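Local coordinates for protein bacterial regulatory proteins, tetR family (Corynebacterium glutamicum, PDB 3AQT) that binds the inducer resorcinol in a pocket of its all-helical ligand-binding domain and, as a TetR-family transcriptional repressor, probably binds DNA, at residues T114-F123 against R164-F175; H151-A162 against T184-I192. One frame throughout, in Å; residues are numbered along the deposited sequence.

Contact 1 of 2, residues T114-F123 against R164-F175; sequences TKLDDPAEVF and RDLLHGLETGRF. With RCO (resorcinol), chain D.
R174 and D118 form a side-on salt bridge where helix 119-134 begins and the turn after helix 159-171 runs past it. Followed outward, the R174 chain has its CB facing the other segment and a bend at chi2 (69°) that lays CG beside D118 OD1 and the methyl of A120, and CD beside D118 OD1. NE, which also touches that methyl, gives a nearly straight bond to D118 OD1 (2.7 Å, 174°), while NH2 takes the syn lone pair of D118 OD2 at 2.6 Å. With the two planes nearly coplanar, each oxygen has its own nitrogen; the remaining nitrogen, NH1, pairs with E227. D118 OD1 also accepts from A120 N, from above the carboxylate plane, the capping bond of this N-cap residue.

Next to this cap, P119 packs CB against G169 CA at 3.6 Å; the CA atoms of these two residues are 5.0 Å apart, the closest in the register of the nearly antiparallel helices. P119 CG lies over one face of the H168 ring in a CH-pi contact. F175 turns a ring edge to A120 CA, and one turn on, L166 CD2 sits over the centre of the F123 ring, 3.6 Å from its centroid.

At the other end lies resorcinol. Its O3 donates to D165 OD2 (2.6 Å) and meets the edge of the F123 ring; V122 CG1 packs on the same carboxylate oxygen at 3.5 Å. R164 brings NE and NH2 to D165 OD1 from one face of that carboxylate, and its NH2 also bridges to D110. One carboxylate thus ties a helix start to the turn, whereas the other, probably steadied by R164, presents an oxygen to the inducer, a polar anchor in an otherwise largely apolar wall.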
loop_
_atom_site.group_PDB
_atom_site.type_symbol
_atom_site.label_atom_id
_atom_site.label_comp_id
_atom_site.label_asym_id
_atom_site.label_seq_id
_atom_site.Cartn_x
_atom_site.Cartn_y
_atom_site.Cartn_z
ATOM N N THR B 114 10.616 -20.840 -10.170
ATOM C CA THR B 114 11.272 -21.687 -9.170
ATOM C C THR B 114 12.304 -22.678 -9.722
ATOM O O THR B 114 13.060 -23.285 -8.953
ATOM C CB THR B 114 10.226 -22.450 -8.302
ATOM O OG1 THR B 114 9.337 -23.193 -9.144
ATOM C CG2 THR B 114 9.420 -21.467 -7.461
ATOM N N LYS B 115 12.345 -22.828 -11.045
ATOM C CA LYS B 115 13.298 -23.730 -11.696
ATOM C C LYS B 115 14.665 -23.053 -11.903
ATOM O O LYS B 115 15.543 -23.580 -12.588
ATOM C CB LYS B 115 12.717 -24.206 -13.029
ATOM C CG LYS B 115 11.556 -25.192 -12.867
ATOM C CD LYS B 115 10.651 -24.840 -11.676
ATOM C CE LYS B 115 9.474 -25.796 -11.545
ATOM N NZ LYS B 115 9.898 -27.225 -11.465
ATOM N N LEU B 116 14.819 -21.867 -11.319
ATOM C CA LEU B 116 16.065 -21.122 -11.374
ATOM C C LEU B 116 16.688 -21.463 -10.025
ATOM O O LEU B 116 15.967 -21.711 -9.058
ATOM C CB LEU B 116 15.789 -19.620 -11.473
ATOM C CG LEU B 116 15.034 -19.118 -12.713
ATOM C CD1 LEU B 116 14.468 -17.725 -12.450
ATOM C CD2 LEU B 116 15.959 -19.102 -13.921
ATOM N N ASP B 117 18.010 -21.487 -9.943
ATOM C CA ASP B 117 18.654 -21.840 -8.684
ATOM C C ASP B 117 18.736 -20.695 -7.693
ATOM O O ASP B 117 18.586 -20.900 -6.495
ATOM C CB ASP B 117 20.066 -22.378 -8.940
ATOM C CG ASP B 117 20.062 -23.659 -9.751
ATOM O OD1 ASP B 117 19.403 -24.635 -9.317
ATOM O OD2 ASP B 117 20.715 -23.689 -10.818
ATOM N N ASP B 118 18.979 -19.492 -8.193
ATOM C CA ASP B 118 19.110 -18.322 -7.334
ATOM C C ASP B 118 17.764 -17.837 -6.793
ATOM O O ASP B 118 16.902 -17.373 -7.549
ATOM C CB ASP B 118 19.783 -17.195 -8.113
ATOM C CG ASP B 118 20.302 -16.100 -7.220
ATOM O OD1 ASP B 118 19.852 -15.996 -6.058
ATOM O OD2 ASP B 118 21.162 -15.329 -7.689
ATOM N N PRO B 119 17.568 -17.934 -5.473
ATOM C CA PRO B 119 16.316 -17.495 -4.857
ATOM C C PRO B 119 16.049 -16.026 -5.180
ATOM O O PRO B 119 14.900 -15.600 -5.315
ATOM C CB PRO B 119 16.563 -17.728 -3.360
ATOM C CG PRO B 119 17.546 -18.855 -3.348
ATOM C CD PRO B 119 18.491 -18.473 -4.465
ATOM N N ALA B 120 17.117 -15.254 -5.309
ATOM C CA ALA B 120 16.989 -13.839 -5.612
ATOM C C ALA B 120 16.392 -13.632 -6.993
ATOM O O ALA B 120 15.674 -12.662 -7.215
ATOM C CB ALA B 120 18.351 -13.151 -5.525
ATOM N N GLU B 121 16.682 -14.546 -7.917
ATOM C CA GLU B 121 16.164 -14.418 -9.277
ATOM C C GLU B 121 14.708 -14.860 -9.339
ATOM O O GLU B 121 13.918 -14.330 -10.121
ATOM C CB GLU B 121 16.996 -15.248 -10.255
ATOM C CG GLU B 121 17.067 -14.638 -11.647
ATOM C CD GLU B 121 17.830 -15.509 -12.643
ATOM O OE1 GLU B 121 18.857 -16.115 -12.253
ATOM O OE2 GLU B 121 17.410 -15.576 -13.820
ATOM N N VAL B 122 14.361 -15.840 -8.512
ATOM C CA VAL B 122 13.000 -16.338 -8.465
ATOM C C VAL B 122 12.094 -15.206 -7.993
ATOM O O VAL B 122 11.066 -14.914 -8.605
ATOM C CB VAL B 122 12.876 -17.531 -7.478
ATOM C CG1 VAL B 122 11.420 -17.938 -7.326
ATOM C CG2 VAL B 122 13.695 -18.708 -7.980
ATOM N N PHE B 123 12.498 -14.572 -6.898
ATOM C CA PHE B 123 11.748 -13.477 -6.296
ATOM C C PHE B 123 11.663 -12.278 -7.225
ATOM O O PHE B 123 10.583 -11.723 -7.444
ATOM C CB PHE B 123 12.417 -13.076 -4.985
ATOM C CG PHE B 123 11.663 -12.047 -4.201
ATOM C CD1 PHE B 123 10.319 -12.229 -3.895
ATOM C CD2 PHE B 123 12.315 -10.912 -3.721
ATOM C CE1 PHE B 123 9.634 -11.299 -3.123
ATOM C CE2 PHE B 123 11.638 -9.977 -2.947
ATOM C CZ PHE B 123 10.294 -10.172 -2.647
ATOM N N ARG B 164 7.181 -18.083 0.692
ATOM C CA ARG B 164 7.935 -19.298 0.422
ATOM C C ARG B 164 9.255 -18.940 -0.245
ATOM O O ARG B 164 10.324 -19.374 0.188
ATOM C CB ARG B 164 7.140 -20.205 -0.519
ATOM C CG ARG B 164 7.910 -21.425 -1.016
ATOM C CD ARG B 164 7.270 -21.983 -2.265
ATOM N NE ARG B 164 7.347 -21.033 -3.369
ATOM C CZ ARG B 164 6.442 -20.929 -4.338
ATOM N NH1 ARG B 164 5.374 -21.718 -4.342
ATOM N NH2 ARG B 164 6.607 -20.036 -5.307
ATOM N N ASP B 165 9.166 -18.155 -1.314
ATOM C CA ASP B 165 10.352 -17.749 -2.042
ATOM C C ASP B 165 11.318 -16.997 -1.130
ATOM O O ASP B 165 12.526 -17.208 -1.197
ATOM C CB ASP B 165 9.971 -16.897 -3.263
ATOM C CG ASP B 165 9.307 -17.718 -4.367
ATOM O OD1 ASP B 165 9.410 -18.962 -4.338
ATOM O OD2 ASP B 165 8.693 -17.126 -5.280
ATOM N N LEU B 166 10.792 -16.133 -0.270
ATOM C CA LEU B 166 11.635 -15.384 0.649
ATOM C C LEU B 166 12.258 -16.289 1.705
ATOM O O LEU B 166 13.430 -16.136 2.041
ATOM C CB LEU B 166 10.833 -14.273 1.320
ATOM C CG LEU B 166 10.445 -13.109 0.401
ATOM C CD1 LEU B 166 9.603 -12.107 1.194
ATOM C CD2 LEU B 166 11.702 -12.438 -0.173
ATOM N N LEU B 167 11.483 -17.233 2.231
ATOM C CA LEU B 167 12.004 -18.155 3.229
ATOM C C LEU B 167 13.158 -18.945 2.625
ATOM O O LEU B 167 14.170 -19.199 3.275
ATOM C CB LEU B 167 10.923 -19.132 3.682
ATOM C CG LEU B 167 11.458 -20.213 4.629
ATOM C CD1 LEU B 167 12.086 -19.553 5.861
ATOM C CD2 LEU B 167 10.330 -21.159 5.021
ATOM N N HIS B 168 12.980 -19.342 1.372
ATOM C CA HIS B 168 13.986 -20.092 0.638
ATOM C C HIS B 168 15.288 -19.275 0.603
ATOM O O HIS B 168 16.363 -19.780 0.925
ATOM C CB HIS B 168 13.451 -20.362 -0.774
ATOM C CG HIS B 168 14.430 -21.028 -1.685
ATOM N ND1 HIS B 168 15.513 -21.745 -1.222
ATOM C CD2 HIS B 168 14.482 -21.096 -3.037
ATOM C CE1 HIS B 168 16.191 -22.223 -2.251
ATOM N NE2 HIS B 168 15.588 -21.843 -3.363
ATOM N N GLY B 169 15.176 -18.003 0.233
ATOM C CA GLY B 169 16.344 -17.145 0.171
ATOM C C GLY B 169 16.986 -16.902 1.527
ATOM O O GLY B 169 18.187 -16.652 1.626
ATOM N N LEU B 170 16.183 -16.969 2.578
ATOM C CA LEU B 170 16.690 -16.759 3.923
ATOM C C LEU B 170 17.503 -17.983 4.342
ATOM O O LEU B 170 18.594 -17.857 4.898
ATOM C CB LEU B 170 15.521 -16.540 4.883
ATOM C CG LEU B 170 15.842 -16.061 6.292
ATOM C CD1 LEU B 170 16.552 -14.712 6.229
ATOM C CD2 LEU B 170 14.548 -15.938 7.088
ATOM N N GLU B 171 16.969 -19.167 4.048
ATOM C CA GLU B 171 17.623 -20.422 4.390
ATOM C C GLU B 171 18.977 -20.589 3.703
ATOM O O GLU B 171 19.884 -21.184 4.272
ATOM C CB GLU B 171 16.730 -21.607 4.010
ATOM C CG GLU B 171 15.341 -21.596 4.628
ATOM C CD GLU B 171 15.326 -22.093 6.049
ATOM O OE1 GLU B 171 15.699 -23.262 6.262
ATOM O OE2 GLU B 171 14.943 -21.328 6.955
ATOM N N THR B 172 19.117 -20.083 2.481
ATOM C CA THR B 172 20.381 -20.222 1.767
ATOM C C THR B 172 21.348 -19.059 1.987
ATOM O O THR B 172 22.379 -18.971 1.312
ATOM C CB THR B 172 20.163 -20.368 0.246
ATOM O OG1 THR B 172 19.632 -19.147 -0.284
ATOM C CG2 THR B 172 19.206 -21.512 -0.044
ATOM N N GLY B 173 21.013 -18.168 2.920
ATOM C CA GLY B 173 21.862 -17.023 3.198
ATOM C C GLY B 173 21.863 -15.950 2.118
ATOM O O GLY B 173 22.660 -15.012 2.169
ATOM N N ARG B 174 20.980 -16.081 1.133
ATOM C CA ARG B 174 20.894 -15.104 0.052
ATOM C C ARG B 174 20.232 -13.808 0.528
ATOM O O ARG B 174 20.587 -12.726 0.077
ATOM C CB ARG B 174 20.083 -15.679 -1.106
ATOM C CG ARG B 174 20.170 -14.886 -2.402
ATOM C CD ARG B 174 21.556 -14.984 -3.006
ATOM N NE ARG B 174 21.572 -14.658 -4.430
ATOM C CZ ARG B 174 22.310 -13.689 -4.965
ATOM N NH1 ARG B 174 23.088 -12.940 -4.192
ATOM N NH2 ARG B 174 22.295 -13.488 -6.275
ATOM N N PHE B 175 19.270 -13.927 1.437
ATOM C CA PHE B 175 18.557 -12.767 1.952
ATOM C C PHE B 175 18.783 -12.552 3.441
ATOM O O PHE B 175 19.133 -13.483 4.171
ATOM C CB PHE B 175 17.039 -12.912 1.752
ATOM C CG PHE B 175 16.609 -13.110 0.329
ATOM C CD1 PHE B 175 17.291 -12.514 -0.715
ATOM C CD2 PHE B 175 15.484 -13.870 0.045
ATOM C CE1 PHE B 175 16.854 -12.673 -2.031
ATOM C CE2 PHE B 175 15.037 -14.035 -1.262
ATOM C CZ PHE B 175 15.723 -13.437 -2.302
HETATM C C1 RCO D . 4.817 -14.720 -6.294
HETATM C C2 RCO D . 6.120 -15.149 -5.888
HETATM C C3 RCO D . 7.072 -14.194 -5.438
HETATM C C4 RCO D . 6.719 -12.834 -5.392
HETATM C C5 RCO D . 5.441 -12.412 -5.790
HETATM C C6 RCO D . 4.483 -13.360 -6.242
HETATM O O1 RCO D . 3.891 -15.660 -6.736
HETATM O O3 RCO D . 8.349 -14.579 -5.039
#

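Contact 2 of 2, residues H151-A162 against T184-I192; sequences HPVLMRILGPRA and TTCTFGSLI. With RCO (resorcinol), chain D.
F188 drives its ring into a hole on the opposing segment formed by L154, M155, G159 and A162, and has more surface buried here than any other residue. With CG beside the backbone N (chi1 -73°), the ring reaches the break between helix 150-157 and helix 159-171. Its CD1 touches L154 CB, CE2 lies 3.7 Å from A162 CB, and CZ meets L158 CB at 3.6 Å. That same CZ is 3.8 Å from C5 of resorcinol, so the ring tip belongs to the pocket wall.

H151 is the complementary knob, set among T185, F188, G189 and I192. Its CG stands anti to the backbone N (chi1 -171°), which carries the imidazole across to helix 180-199. NE2 and T185 OG1 share a hydrogen bond of 2.9 Å, and the ring edge faces the backbone at F188 and G189; I192 CD1 closes in on H151 CB at 3.7 Å. M155 CG lies over one face of the imidazole, toward its rim.

M155, a selenomethionine here, bends at chi2, which brings its selenium 3.7 Å from T185 CA and into an oblique Met-aromatic contact with F188. The second subunit borders the H151-T185 pair, its A193 packing on both.

Beside F188, A162 and R161 reach resorcinol with carbon atoms, R161 CB lying 3.5 Å from O1, while the guanidinium turns away to D110. The chemistry is mainly apolar with one polar pair, which suggests that these residues hold the ligand mainly by shape and van der Waals contact.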
loop_
_atom_site.group_PDB
_atom_site.type_symbol
_atom_site.label_atom_id
_atom_site.label_comp_id
_atom_site.label_asym_id
_atom_site.label_seq_id
_atom_site.Cartn_x
_atom_site.Cartn_y
_atom_site.Cartn_z
ATOM N N HIS B 151 -4.566 -5.237 -1.788
ATOM C CA HIS B 151 -3.587 -5.788 -0.868
ATOM C C HIS B 151 -4.045 -7.084 -0.210
ATOM O O HIS B 151 -3.330 -8.081 -0.237
ATOM C CB HIS B 151 -3.231 -4.764 0.208
ATOM C CG HIS B 151 -2.081 -5.182 1.068
ATOM N ND1 HIS B 151 -0.771 -5.116 0.641
ATOM C CD2 HIS B 151 -2.044 -5.728 2.307
ATOM C CE1 HIS B 151 0.021 -5.605 1.579
ATOM N NE2 HIS B 151 -0.728 -5.983 2.599
ATOM N N PRO B 152 -5.240 -7.089 0.403
ATOM C CA PRO B 152 -5.729 -8.314 1.054
ATOM C C PRO B 152 -5.847 -9.497 0.085
ATOM O O PRO B 152 -5.569 -10.638 0.456
ATOM C CB PRO B 152 -7.092 -7.894 1.615
ATOM C CG PRO B 152 -6.953 -6.424 1.824
ATOM C CD PRO B 152 -6.179 -5.972 0.612
ATOM N N VAL B 153 -6.277 -9.226 -1.146
ATOM C CA VAL B 153 -6.419 -10.277 -2.151
ATOM C C VAL B 153 -5.039 -10.810 -2.522
ATOM O O VAL B 153 -4.814 -12.015 -2.545
ATOM C CB VAL B 153 -7.125 -9.759 -3.430
ATOM C CG1 VAL B 153 -7.164 -10.862 -4.482
ATOM C CG2 VAL B 153 -8.545 -9.303 -3.105
ATOM N N LEU B 154 -4.113 -9.906 -2.811
ATOM C CA LEU B 154 -2.760 -10.307 -3.149
ATOM C C LEU B 154 -2.176 -11.172 -2.035
ATOM O O LEU B 154 -1.510 -12.172 -2.300
ATOM C CB LEU B 154 -1.882 -9.075 -3.382
ATOM C CG LEU B 154 -2.133 -8.362 -4.709
ATOM C CD1 LEU B 154 -1.427 -7.021 -4.728
ATOM C CD2 LEU B 154 -1.658 -9.243 -5.848
HETATM N N MSE B 155 -2.456 -10.804 -0.789
HETATM C CA MSE B 155 -1.950 -11.550 0.359
HETATM C C MSE B 155 -2.543 -12.938 0.520
HETATM O O MSE B 155 -1.882 -13.841 1.023
HETATM C CB MSE B 155 -2.155 -10.739 1.643
HETATM C CG MSE B 155 -1.247 -9.515 1.738
HETATM SE SE MSE B 155 0.625 -9.918 2.147
HETATM C CE MSE B 155 1.065 -10.964 0.616
ATOM N N ARG B 156 -3.788 -13.117 0.099
ATOM C CA ARG B 156 -4.433 -14.421 0.219
ATOM C C ARG B 156 -3.932 -15.375 -0.852
ATOM O O ARG B 156 -3.763 -16.564 -0.606
ATOM C CB ARG B 156 -5.957 -14.314 0.051
ATOM C CG ARG B 156 -6.670 -13.436 1.036
ATOM C CD ARG B 156 -8.152 -13.748 1.044
ATOM N NE ARG B 156 -8.870 -13.311 -0.157
ATOM C CZ ARG B 156 -9.535 -12.162 -0.254
ATOM N NH1 ARG B 156 -9.573 -11.320 0.772
ATOM N NH2 ARG B 156 -10.194 -11.869 -1.365
ATOM N N ILE B 157 -3.707 -14.847 -2.047
ATOM C CA ILE B 157 -3.288 -15.666 -3.175
ATOM C C ILE B 157 -1.795 -15.767 -3.447
ATOM O O ILE B 157 -1.273 -16.872 -3.574
ATOM C CB ILE B 157 -3.981 -15.187 -4.473
ATOM C CG1 ILE B 157 -5.492 -15.066 -4.242
ATOM C CG2 ILE B 157 -3.699 -16.156 -5.605
ATOM C CD1 ILE B 157 -6.263 -16.352 -3.832
ATOM N N LEU B 158 -1.108 -14.631 -3.545
ATOM C CA LEU B 158 0.324 -14.644 -3.841
ATOM C C LEU B 158 1.228 -14.537 -2.620
ATOM O O LEU B 158 2.424 -14.813 -2.705
ATOM C CB LEU B 158 0.662 -13.521 -4.821
ATOM C CG LEU B 158 -0.086 -13.583 -6.154
ATOM C CD1 LEU B 158 0.297 -12.390 -7.020
ATOM C CD2 LEU B 158 0.239 -14.892 -6.859
ATOM N N GLY B 159 0.659 -14.155 -1.482
ATOM C CA GLY B 159 1.458 -14.014 -0.282
ATOM C C GLY B 159 2.169 -15.290 0.127
ATOM O O GLY B 159 3.380 -15.274 0.386
ATOM N N PRO B 160 1.445 -16.420 0.205
ATOM C CA PRO B 160 2.079 -17.682 0.600
ATOM C C PRO B 160 3.200 -18.077 -0.348
ATOM O O PRO B 160 4.175 -18.703 0.067
ATOM C CB PRO B 160 0.922 -18.673 0.584
ATOM C CG PRO B 160 -0.273 -17.806 0.906
ATOM C CD PRO B 160 -0.015 -16.586 0.058
ATOM N N ARG B 161 3.065 -17.700 -1.616
ATOM C CA ARG B 161 4.085 -18.022 -2.609
ATOM C C ARG B 161 5.317 -17.141 -2.422
ATOM O O ARG B 161 6.457 -17.609 -2.508
ATOM C CB ARG B 161 3.527 -17.849 -4.031
ATOM C CG ARG B 161 2.461 -18.866 -4.402
ATOM C CD ARG B 161 1.934 -18.660 -5.813
ATOM N NE ARG B 161 1.164 -19.823 -6.259
ATOM C CZ ARG B 161 -0.129 -20.020 -6.016
ATOM N NH1 ARG B 161 -0.837 -19.125 -5.333
ATOM N NH2 ARG B 161 -0.710 -21.133 -6.430
ATOM N N ALA B 162 5.080 -15.860 -2.172
ATOM C CA ALA B 162 6.169 -14.916 -1.980
ATOM C C ALA B 162 6.906 -15.261 -0.696
ATOM O O ALA B 162 8.129 -15.271 -0.656
ATOM C CB ALA B 162 5.627 -13.496 -1.911
ATOM N N THR B 184 6.868 -9.915 3.488
ATOM C CA THR B 184 5.853 -10.316 2.526
ATOM C C THR B 184 4.807 -9.217 2.328
ATOM O O THR B 184 4.493 -8.840 1.201
ATOM C CB THR B 184 5.140 -11.618 2.976
ATOM O OG1 THR B 184 6.102 -12.680 3.038
ATOM C CG2 THR B 184 4.033 -11.996 1.990
ATOM N N THR B 185 4.278 -8.694 3.426
ATOM C CA THR B 185 3.261 -7.666 3.319
ATOM C C THR B 185 3.797 -6.353 2.740
ATOM O O THR B 185 3.094 -5.677 1.987
ATOM C CB THR B 185 2.577 -7.417 4.682
ATOM O OG1 THR B 185 1.393 -6.641 4.477
ATOM C CG2 THR B 185 3.506 -6.686 5.637
ATOM N N CYS B 186 5.038 -6.000 3.068
ATOM C CA CYS B 186 5.625 -4.766 2.547
ATOM C C CYS B 186 5.886 -4.870 1.052
ATOM O O CYS B 186 5.760 -3.886 0.316
ATOM C CB CYS B 186 6.931 -4.436 3.274
ATOM S SG CYS B 186 6.678 -3.788 4.938
ATOM N N THR B 187 6.257 -6.067 0.611
ATOM C CA THR B 187 6.523 -6.309 -0.797
ATOM C C THR B 187 5.273 -5.965 -1.608
ATOM O O THR B 187 5.344 -5.234 -2.591
ATOM C CB THR B 187 6.907 -7.788 -1.036
ATOM O OG1 THR B 187 8.112 -8.081 -0.324
ATOM C CG2 THR B 187 7.121 -8.060 -2.510
ATOM N N PHE B 188 4.124 -6.482 -1.187
ATOM C CA PHE B 188 2.896 -6.202 -1.907
ATOM C C PHE B 188 2.385 -4.768 -1.721
ATOM O O PHE B 188 1.739 -4.208 -2.615
ATOM C CB PHE B 188 1.854 -7.254 -1.541
ATOM C CG PHE B 188 2.139 -8.584 -2.169
ATOM C CD1 PHE B 188 1.969 -8.763 -3.536
ATOM C CD2 PHE B 188 2.671 -9.625 -1.422
ATOM C CE1 PHE B 188 2.330 -9.955 -4.148
ATOM C CE2 PHE B 188 3.036 -10.826 -2.022
ATOM C CZ PHE B 188 2.866 -10.992 -3.391
ATOM N N GLY B 189 2.687 -4.167 -0.575
ATOM C CA GLY B 189 2.287 -2.794 -0.357
ATOM C C GLY B 189 3.056 -1.941 -1.352
ATOM O O GLY B 189 2.502 -1.028 -1.967
ATOM N N SER B 190 4.340 -2.261 -1.522
ATOM C CA SER B 190 5.212 -1.545 -2.460
ATOM C C SER B 190 4.811 -1.801 -3.903
ATOM O O SER B 190 4.856 -0.897 -4.740
ATOM C CB SER B 190 6.663 -1.988 -2.294
ATOM O OG SER B 190 7.170 -1.608 -1.030
ATOM N N LEU B 191 4.436 -3.042 -4.197
ATOM C CA LEU B 191 4.039 -3.410 -5.550
ATOM C C LEU B 191 2.875 -2.538 -5.994
ATOM O O LEU B 191 2.915 -1.931 -7.066
ATOM C CB LEU B 191 3.634 -4.885 -5.603
ATOM C CG LEU B 191 3.152 -5.423 -6.958
ATOM C CD1 LEU B 191 4.321 -5.536 -7.925
ATOM C CD2 LEU B 191 2.511 -6.788 -6.755
ATOM N N ILE B 192 1.844 -2.470 -5.157
ATOM C CA ILE B 192 0.664 -1.676 -5.464
ATOM C C ILE B 192 1.033 -0.217 -5.757
ATOM O O ILE B 192 0.636 0.337 -6.787
ATOM C CB ILE B 192 -0.357 -1.743 -4.299
ATOM C CG1 ILE B 192 -0.881 -3.177 -4.173
ATOM C CG2 ILE B 192 -1.492 -0.750 -4.536
ATOM C CD1 ILE B 192 -1.636 -3.474 -2.880
HETATM C C1 RCO D . 4.817 -14.720 -6.294
HETATM C C2 RCO D . 6.120 -15.149 -5.888
HETATM C C3 RCO D . 7.072 -14.194 -5.438
HETATM C C4 RCO D . 6.719 -12.834 -5.392
HETATM C C5 RCO D . 5.441 -12.412 -5.790
HETATM C C6 RCO D . 4.483 -13.360 -6.242
HETATM O O1 RCO D . 3.891 -15.660 -6.736
HETATM O O3 RCO D . 8.349 -14.579 -5.039
#

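Contacts 1 and 2 share helix 159-171 and resorcinol, their centres about 17 Å apart within the C-terminal domain. Contact 2 is buried near the middle of the chain and backs onto the second subunit; contact 1 lies further out, partly buried, with no other protein chain touching it. The outer contact adds charged pairs, at a helix start and a pocket carboxylate, to its apolar and CH-pi packing, while the inner one is mainly interlocking apolar side chains with a single histidine-threonine bond. They meet where F123 CZ packs on T187 OG1 (3.8 Å) and L166 on T184. Resorcinol bridges the two, one hydroxyl, O3, bonded at contact 1, the ring and other hydroxyl packed against contact 2.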